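Local coordinates for protein probable glutamine synthetase (Pseudomonas aeruginosa, PDB 4HPP) that is a probable member of the glutamine synthetase family that holds glutamic acid and a magnesium ion in a pocket of its catalytic domain, at residues Val235-Gly246 with Lys327-Ala338. Numbering follows the deposited sequence.
Sequences VHLHLSLQHADG and KQYNLEFRPMDA. With GLU (glutamic acid), chain D.
V235, H236 and M336 bury the most surface where strand 235-243 pairs antiparallel with strand 330-334 in the curved sheet of the glutamine synthetase catalytic domain; on its other edge, strand 235-243 pairs with strand 124-137. Antiparallel pairing rests on four backbone bonds, two between L237 and F333 and two between L239 and L331, the straightest being L331 N to L239 O (2.9 Å, 175°). Beyond R334 the chain turns through an inverse gamma turn centred on P335, and past the turn M336 O still accepts a bond from V235 N (2.9 Å). V235 spreads its two methyls over this corner. CG1, anti to the backbone N, lies 3.6 Å from M336 SD, whereas CG2 rests on the D337-A338 backbone. The bend at the end of the M336 chain (chi3 -84°) brings CE to 3.5 Å from L237 CD2.

The face bearing H238 and E332 is polar. E332 is extended beyond CG and carries its carboxylate toward strand 235-243, its OE2 meeting R313 in a salt bridge and R334 NE in a weak one (3.3 Å). A water donates to E332 OE1 and is also hydrogen-bonded to H236 ND1, a link toward the ligand pocket. H238 ND1 donates to N330 OD1 at 2.8 Å, nearly in the ring plane, with the amide almost perpendicular to the imidazole. R334 lays its guanidinium obliquely over one face of the H236 ring, the planes 42° apart. At the edge of that ring, H236 NE2 donates to OXT of the bound glutamic acid, 3.0 Å away.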
ATOM      1  N   VAL A 235       3.646  15.222 -38.951  1.00 50.36           N
ATOM      2  CA  VAL A 235       2.262  15.083 -39.290  1.00 44.66           C
ATOM      3  C   VAL A 235       2.322  15.050 -40.812  1.00 48.71           C
ATOM      4  O   VAL A 235       2.975  15.881 -41.398  1.00 49.33           O
ATOM      5  CB  VAL A 235       1.411  16.281 -38.810  1.00 43.17           C
ATOM      6  CG1 VAL A 235       0.067  16.374 -39.573  1.00 44.81           C
ATOM      7  CG2 VAL A 235       1.125  16.203 -37.313  1.00 42.14           C
ATOM      8  N   HIS A 236       1.653  14.101 -41.450  1.00 48.07           N
ATOM      9  CA  HIS A 236       1.638  14.052 -42.909  1.00 48.57           C
ATOM     10  C   HIS A 236       0.242  14.100 -43.395  1.00 48.18           C
ATOM     11  O   HIS A 236      -0.636  13.399 -42.901  1.00 48.89           O
ATOM     12  CB  HIS A 236       2.297  12.795 -43.474  1.00 48.45           C
ATOM     13  CG  HIS A 236       3.752  12.651 -43.133  1.00 56.37           C
ATOM     14  ND1 HIS A 236       4.358  11.445 -43.082  1.00 60.49           N
ATOM     15  CD2 HIS A 236       4.732  13.606 -42.783  1.00 64.54           C
ATOM     16  CE1 HIS A 236       5.668  11.615 -42.724  1.00 66.08           C
ATOM     17  NE2 HIS A 236       5.893  12.927 -42.536  1.00 61.16           N
ATOM     18  N   LEU A 237       0.018  14.896 -44.418  1.00 47.70           N
ATOM     19  CA  LEU A 237      -1.329  15.107 -44.865  1.00 47.42           C
ATOM     20  C   LEU A 237      -1.380  14.434 -46.228  1.00 49.46           C
ATOM     21  O   LEU A 237      -0.597  14.812 -47.079  1.00 47.14           O
ATOM     22  CB  LEU A 237      -1.572  16.617 -44.940  1.00 42.37           C
ATOM     23  CG  LEU A 237      -2.798  17.197 -45.593  1.00 46.34           C
ATOM     24  CD1 LEU A 237      -4.054  16.601 -44.962  1.00 44.35           C
ATOM     25  CD2 LEU A 237      -2.761  18.699 -45.412  1.00 44.79           C
ATOM     26  N   HIS A 238      -2.242  13.418 -46.394  1.00 44.08           N
ATOM     27  CA  HIS A 238      -2.540  12.803 -47.699  1.00 46.74           C
ATOM     28  C   HIS A 238      -3.746  13.423 -48.291  1.00 46.28           C
ATOM     29  O   HIS A 238      -4.789  13.449 -47.660  1.00 47.50           O
ATOM     30  CB  HIS A 238      -2.833  11.324 -47.538  1.00 52.10           C
ATOM     31  CG  HIS A 238      -1.661  10.540 -47.063  1.00 45.63           C
ATOM     32  ND1 HIS A 238      -0.747  10.008 -47.923  1.00 47.61           N
ATOM     33  CD2 HIS A 238      -1.236  10.226 -45.781  1.00 46.79           C
ATOM     34  CE1 HIS A 238       0.224   9.380 -47.229  1.00 45.31           C
ATOM     35  NE2 HIS A 238      -0.084   9.489 -45.906  1.00 54.79           N
ATOM     36  N   LEU A 239      -3.606  13.965 -49.486  1.00 49.39           N
ATOM     37  CA  LEU A 239      -4.726  14.612 -50.193  1.00 49.89           C
ATOM     38  C   LEU A 239      -4.976  13.966 -51.535  1.00 48.96           C
ATOM     39  O   LEU A 239      -4.036  13.703 -52.293  1.00 42.95           O
ATOM     40  CB  LEU A 239      -4.501  16.090 -50.388  1.00 54.18           C
ATOM     41  CG  LEU A 239      -4.646  16.832 -49.059  1.00 64.38           C
ATOM     42  CD1 LEU A 239      -3.916  18.172 -49.091  1.00 58.33           C
ATOM     43  CD2 LEU A 239      -6.116  17.014 -48.749  1.00 59.55           C
ATOM     44  N   SER A 240      -6.239  13.610 -51.758  1.00 55.18           N
ATOM     45  CA  SER A 240      -6.720  13.210 -53.072  1.00 56.03           C
ATOM     46  C   SER A 240      -7.823  14.206 -53.423  1.00 56.24           C
ATOM     47  O   SER A 240      -8.415  14.848 -52.533  1.00 51.10           O
ATOM     48  CB  SER A 240      -7.165  11.740 -53.110  1.00 56.34           C
ATOM     49  OG  SER A 240      -8.442  11.518 -52.531  1.00 67.15           O
ATOM     50  N   LEU A 241      -8.018  14.389 -54.719  1.00 57.24           N
ATOM     51  CA  LEU A 241      -9.014  15.326 -55.249  1.00 60.83           C
ATOM     52  C   LEU A 241      -9.975  14.542 -56.133  1.00 53.54           C
ATOM     53  O   LEU A 241      -9.510  13.824 -57.007  1.00 57.09           O
ATOM     54  CB  LEU A 241      -8.310  16.412 -56.077  1.00 58.26           C
ATOM     55  CG  LEU A 241      -7.740  17.629 -55.353  1.00 62.08           C
ATOM     56  CD1 LEU A 241      -7.425  18.746 -56.348  1.00 59.05           C
ATOM     57  CD2 LEU A 241      -8.711  18.127 -54.306  1.00 57.47           C
ATOM     58  N   GLN A 242     -11.283  14.657 -55.918  1.00 52.08           N
ATOM     59  CA  GLN A 242     -12.275  13.834 -56.656  1.00 60.72           C
ATOM     60  C   GLN A 242     -13.408  14.633 -57.277  1.00 69.61           C
ATOM     61  O   GLN A 242     -13.956  15.545 -56.660  1.00 67.58           O
ATOM     62  CB  GLN A 242     -12.931  12.784 -55.768  1.00 56.46           C
ATOM     63  CG  GLN A 242     -12.053  11.636 -55.323  1.00 69.67           C
ATOM     64  CD  GLN A 242     -12.680  10.883 -54.163  1.00 77.10           C
ATOM     65  OE1 GLN A 242     -13.836  11.143 -53.787  1.00 86.74           O
ATOM     66  NE2 GLN A 242     -11.937   9.933 -53.598  1.00 70.99           N
ATOM     67  N   HIS A 243     -13.786  14.256 -58.494  1.00 80.32           N
ATOM     68  CA  HIS A 243     -15.005  14.773 -59.098  1.00 87.98           C
ATOM     69  C   HIS A 243     -16.137  14.529 -58.125  1.00 89.67           C
ATOM     70  O   HIS A 243     -16.123  13.521 -57.409  1.00 80.08           O
ATOM     71  CB  HIS A 243     -15.254  14.128 -60.460  1.00 83.05           C
ATOM     72  CG  HIS A 243     -16.630  14.390 -61.007  1.00 96.24           C
ATOM     73  ND1 HIS A 243     -17.468  13.399 -61.359  1.00 96.12           N
ATOM     74  CD2 HIS A 243     -17.316  15.588 -61.224  1.00 96.85           C
ATOM     75  CE1 HIS A 243     -18.632  13.930 -61.788  1.00101.77           C
ATOM     76  NE2 HIS A 243     -18.535  15.271 -61.703  1.00100.23           N
ATOM     77  N   ALA A 244     -17.088  15.467 -58.054  1.00 98.42           N
ATOM     78  CA  ALA A 244     -18.244  15.382 -57.137  1.00110.65           C
ATOM     79  C   ALA A 244     -19.037  14.052 -57.290  1.00112.12           C
ATOM     80  O   ALA A 244     -20.251  14.065 -57.508  1.00120.16           O
ATOM     81  CB  ALA A 244     -19.148  16.614 -57.311  1.00102.63           C
ATOM     82  N   ASP A 245     -18.345  12.918 -57.113  1.00103.17           N
ATOM     83  CA  ASP A 245     -18.687  11.670 -57.811  1.00105.74           C
ATOM     84  C   ASP A 245     -17.884  10.440 -57.350  1.00104.47           C
ATOM     85  O   ASP A 245     -18.376   9.298 -57.457  1.00 87.79           O
ATOM     86  CB  ASP A 245     -18.384  11.882 -59.304  1.00110.17           C
ATOM     87  CG  ASP A 245     -19.090  10.893 -60.211  1.00105.12           C
ATOM     88  OD1 ASP A 245     -20.134  10.349 -59.800  1.00101.91           O
ATOM     89  OD2 ASP A 245     -18.606  10.688 -61.349  1.00 92.45           O
ATOM     90  N   GLY A 246     -16.644  10.678 -56.895  1.00 96.19           N
ATOM     91  CA  GLY A 246     -15.700   9.618 -56.478  1.00 85.76           C
ATOM     92  C   GLY A 246     -14.613   9.322 -57.507  1.00 85.71           C
ATOM     93  O   GLY A 246     -13.647   8.592 -57.228  1.00 80.97           O
ATOM     94  N   LYS A 327      -8.322   5.308 -56.595  1.00 88.94           N
ATOM     95  CA  LYS A 327      -9.028   5.752 -55.379  1.00 94.21           C
ATOM     96  C   LYS A 327      -8.020   5.941 -54.228  1.00 89.16           C
ATOM     97  O   LYS A 327      -8.200   6.803 -53.369  1.00 90.25           O
ATOM     98  CB  LYS A 327     -10.150   4.763 -54.964  1.00 88.41           C
ATOM     99  CG  LYS A 327     -11.520   4.949 -55.648  1.00 95.50           C
ATOM    100  CD  LYS A 327     -12.127   6.354 -55.480  1.00 97.37           C
ATOM    101  CE  LYS A 327     -13.587   6.349 -54.999  1.00 91.43           C
ATOM    102  NZ  LYS A 327     -14.605   5.831 -55.968  1.00 84.01           N
ATOM    103  N   GLN A 328      -6.953   5.145 -54.234  1.00 80.49           N
ATOM    104  CA  GLN A 328      -5.947   5.181 -53.169  1.00 83.99           C
ATOM    105  C   GLN A 328      -4.754   6.060 -53.561  1.00 86.86           C
ATOM    106  O   GLN A 328      -3.812   6.232 -52.786  1.00 83.05           O
ATOM    107  CB  GLN A 328      -5.486   3.759 -52.805  1.00 75.25           C
ATOM    108  CG  GLN A 328      -5.326   2.856 -54.017  1.00 74.33           C
ATOM    109  CD  GLN A 328      -4.263   1.789 -53.866  1.00 72.01           C
ATOM    110  OE1 GLN A 328      -3.124   2.089 -53.501  1.00 74.17           O
ATOM    111  NE2 GLN A 328      -4.611   0.538 -54.206  1.00 60.93           N
ATOM    112  N   TYR A 329      -4.804   6.615 -54.769  1.00 86.62           N
ATOM    113  CA  TYR A 329      -3.768   7.514 -55.255  1.00 68.05           C
ATOM    114  C   TYR A 329      -3.943   8.894 -54.640  1.00 68.56           C
ATOM    115  O   TYR A 329      -5.043   9.496 -54.656  1.00 60.30           O
ATOM    116  CB  TYR A 329      -3.845   7.624 -56.760  1.00 69.48           C
ATOM    117  CG  TYR A 329      -2.728   8.424 -57.366  1.00 71.51           C
ATOM    118  CD1 TYR A 329      -1.573   7.787 -57.866  1.00 73.26           C
ATOM    119  CD2 TYR A 329      -2.834   9.821 -57.469  1.00 67.09           C
ATOM    120  CE1 TYR A 329      -0.551   8.524 -58.451  1.00 72.33           C
ATOM    121  CE2 TYR A 329      -1.825  10.566 -58.045  1.00 75.27           C
ATOM    122  CZ  TYR A 329      -0.690   9.920 -58.532  1.00 74.58           C
ATOM    123  OH  TYR A 329       0.281  10.701 -59.087  1.00 67.35           O
ATOM    124  N   ASN A 330      -2.846   9.394 -54.091  1.00 53.84           N
ATOM    125  CA  ASN A 330      -2.905  10.642 -53.409  1.00 57.14           C
ATOM    126  C   ASN A 330      -1.533  11.281 -53.362  1.00 55.08           C
ATOM    127  O   ASN A 330      -0.540  10.674 -53.806  1.00 60.88           O
ATOM    128  CB  ASN A 330      -3.533  10.467 -52.001  1.00 59.51           C
ATOM    129  CG  ASN A 330      -2.591   9.808 -51.004  1.00 66.78           C
ATOM    130  OD1 ASN A 330      -1.601  10.418 -50.538  1.00 69.97           O
ATOM    131  ND2 ASN A 330      -2.902   8.571 -50.648  1.00 54.87           N
ATOM    132  N   LEU A 331      -1.504  12.499 -52.829  1.00 47.72           N
ATOM    133  CA  LEU A 331      -0.278  13.226 -52.581  1.00 46.70           C
ATOM    134  C   LEU A 331      -0.124  13.627 -51.112  1.00 49.36           C
ATOM    135  O   LEU A 331      -1.001  14.255 -50.482  1.00 53.81           O
ATOM    136  CB  LEU A 331      -0.220  14.464 -53.489  1.00 56.60           C
ATOM    137  CG  LEU A 331      -0.044  14.207 -55.003  1.00 52.27           C
ATOM    138  CD1 LEU A 331      -0.988  15.063 -55.824  1.00 52.55           C
ATOM    139  CD2 LEU A 331       1.381  14.538 -55.361  1.00 55.54           C
ATOM    140  N   GLU A 332       1.041  13.307 -50.605  1.00 43.93           N
ATOM    141  CA  GLU A 332       1.419  13.519 -49.258  1.00 44.96           C
ATOM    142  C   GLU A 332       2.390  14.713 -49.094  1.00 54.61           C
ATOM    143  O   GLU A 332       3.535  14.684 -49.597  1.00 52.58           O
ATOM    144  CB  GLU A 332       2.067  12.230 -48.782  1.00 47.57           C
ATOM    145  CG  GLU A 332       3.099  12.411 -47.702  1.00 54.88           C
ATOM    146  CD  GLU A 332       3.321  11.147 -46.908  1.00 59.29           C
ATOM    147  OE1 GLU A 332       2.419  10.733 -46.139  1.00 53.80           O
ATOM    148  OE2 GLU A 332       4.412  10.582 -47.037  1.00 65.54           O
ATOM    149  N   PHE A 333       1.899  15.745 -48.381  1.00 58.67           N
ATOM    150  CA  PHE A 333       2.631  16.942 -47.888  1.00 51.13           C
ATOM    151  C   PHE A 333       3.304  16.609 -46.542  1.00 54.26           C
ATOM    152  O   PHE A 333       2.684  16.028 -45.651  1.00 52.10           O
ATOM    153  CB  PHE A 333       1.629  18.120 -47.756  1.00 52.96           C
ATOM    154  CG  PHE A 333       2.218  19.435 -47.258  1.00 56.71           C
ATOM    155  CD1 PHE A 333       2.507  19.636 -45.896  1.00 60.11           C
ATOM    156  CD2 PHE A 333       2.439  20.501 -48.152  1.00 57.99           C
ATOM    157  CE1 PHE A 333       3.041  20.843 -45.437  1.00 54.25           C
ATOM    158  CE2 PHE A 333       2.958  21.708 -47.701  1.00 51.24           C
ATOM    159  CZ  PHE A 333       3.246  21.878 -46.342  1.00 58.41           C
ATOM    160  N   ARG A 334       4.567  16.987 -46.386  1.00 53.43           N
ATOM    161  CA  ARG A 334       5.365  16.401 -45.323  1.00 56.08           C
ATOM    162  C   ARG A 334       5.901  17.403 -44.327  1.00 59.90           C
ATOM    163  O   ARG A 334       6.128  17.026 -43.160  1.00 62.93           O
ATOM    164  CB  ARG A 334       6.489  15.510 -45.878  1.00 50.41           C
ATOM    165  CG  ARG A 334       5.966  14.431 -46.794  1.00 53.40           C
ATOM    166  CD  ARG A 334       7.006  13.423 -47.244  1.00 57.79           C
ATOM    167  NE  ARG A 334       7.150  12.325 -46.300  1.00 65.17           N
ATOM    168  CZ  ARG A 334       8.234  12.142 -45.555  1.00 72.38           C
ATOM    169  NH1 ARG A 334       8.306  11.107 -44.702  1.00 56.59           N
ATOM    170  NH2 ARG A 334       9.254  13.005 -45.685  1.00 72.57           N
ATOM    171  N   PRO A 335       6.087  18.675 -44.751  1.00 57.16           N
ATOM    172  CA  PRO A 335       6.626  19.631 -43.768  1.00 53.58           C
ATOM    173  C   PRO A 335       5.526  20.180 -42.834  1.00 52.86           C
ATOM    174  O   PRO A 335       5.182  21.382 -42.808  1.00 48.66           O
ATOM    175  CB  PRO A 335       7.343  20.681 -44.632  1.00 52.54           C
ATOM    176  CG  PRO A 335       7.146  20.254 -46.064  1.00 56.05           C
ATOM    177  CD  PRO A 335       6.008  19.273 -46.093  1.00 54.84           C
ATOM    178  N   MET A 336       4.969  19.256 -42.057  1.00 50.98           N
ATOM    179  CA  MET A 336       3.830  19.580 -41.221  1.00 44.29           C
ATOM    180  C   MET A 336       4.030  18.877 -39.910  1.00 40.59           C
ATOM    181  O   MET A 336       4.667  17.825 -39.885  1.00 38.95           O
ATOM    182  CB  MET A 336       2.542  19.171 -41.894  1.00 40.48           C
ATOM    183  CG  MET A 336       1.343  19.727 -41.161  1.00 47.60           C
ATOM    184  SD  MET A 336      -0.236  19.178 -41.843  1.00 46.87           S
ATOM    185  CE  MET A 336      -0.524  20.346 -43.209  1.00 38.16           C
ATOM    186  N   ASP A 337       3.578  19.506 -38.822  1.00 37.42           N
ATOM    187  CA  ASP A 337       3.737  18.957 -37.478  1.00 41.76           C
ATOM    188  C   ASP A 337       2.481  19.231 -36.638  1.00 48.56           C
ATOM    189  O   ASP A 337       1.513  19.881 -37.138  1.00 53.85           O
ATOM    190  CB  ASP A 337       5.039  19.418 -36.814  1.00 41.13           C
ATOM    191  CG  ASP A 337       5.135  20.922 -36.627  1.00 44.78           C
ATOM    192  OD1 ASP A 337       6.123  21.523 -37.126  1.00 56.80           O
ATOM    193  OD2 ASP A 337       4.277  21.517 -35.946  1.00 46.70           O
ATOM    194  N   ALA A 338       2.430  18.701 -35.409  1.00 40.72           N
ATOM    195  CA  ALA A 338       1.175  18.823 -34.621  1.00 39.99           C
ATOM    196  C   ALA A 338       0.982  20.154 -33.875  1.00 48.06           C
ATOM    197  O   ALA A 338      -0.036  20.337 -33.184  1.00 53.28           O
ATOM    198  CB  ALA A 338       1.036  17.666 -33.679  1.00 40.43           C
TER
HETATM  199  N   GLU D 503       9.147  11.160 -37.964  1.00 59.07           N
HETATM  200  CA  GLU D 503       9.228  11.692 -39.384  1.00 66.94           C
HETATM  201  C   GLU D 503       8.763  13.153 -39.587  1.00 63.78           C
HETATM  202  O   GLU D 503       9.089  14.045 -38.813  1.00 54.76           O
HETATM  203  CB  GLU D 503       8.449  10.786 -40.328  1.00 70.29           C
HETATM  204  CG  GLU D 503       9.093   9.442 -40.536  1.00 68.88           C
HETATM  205  CD  GLU D 503       8.203   8.506 -41.285  1.00 67.54           C
HETATM  206  OE1 GLU D 503       8.582   8.165 -42.416  1.00 79.26           O
HETATM  207  OE2 GLU D 503       7.129   8.130 -40.756  1.00 71.84           O
HETATM  208  OXT GLU D 503       8.034  13.491 -40.527  1.00 77.21           O
HETATM  209  O   HOH W   1       3.613   9.162 -44.489  1.00 50.82           O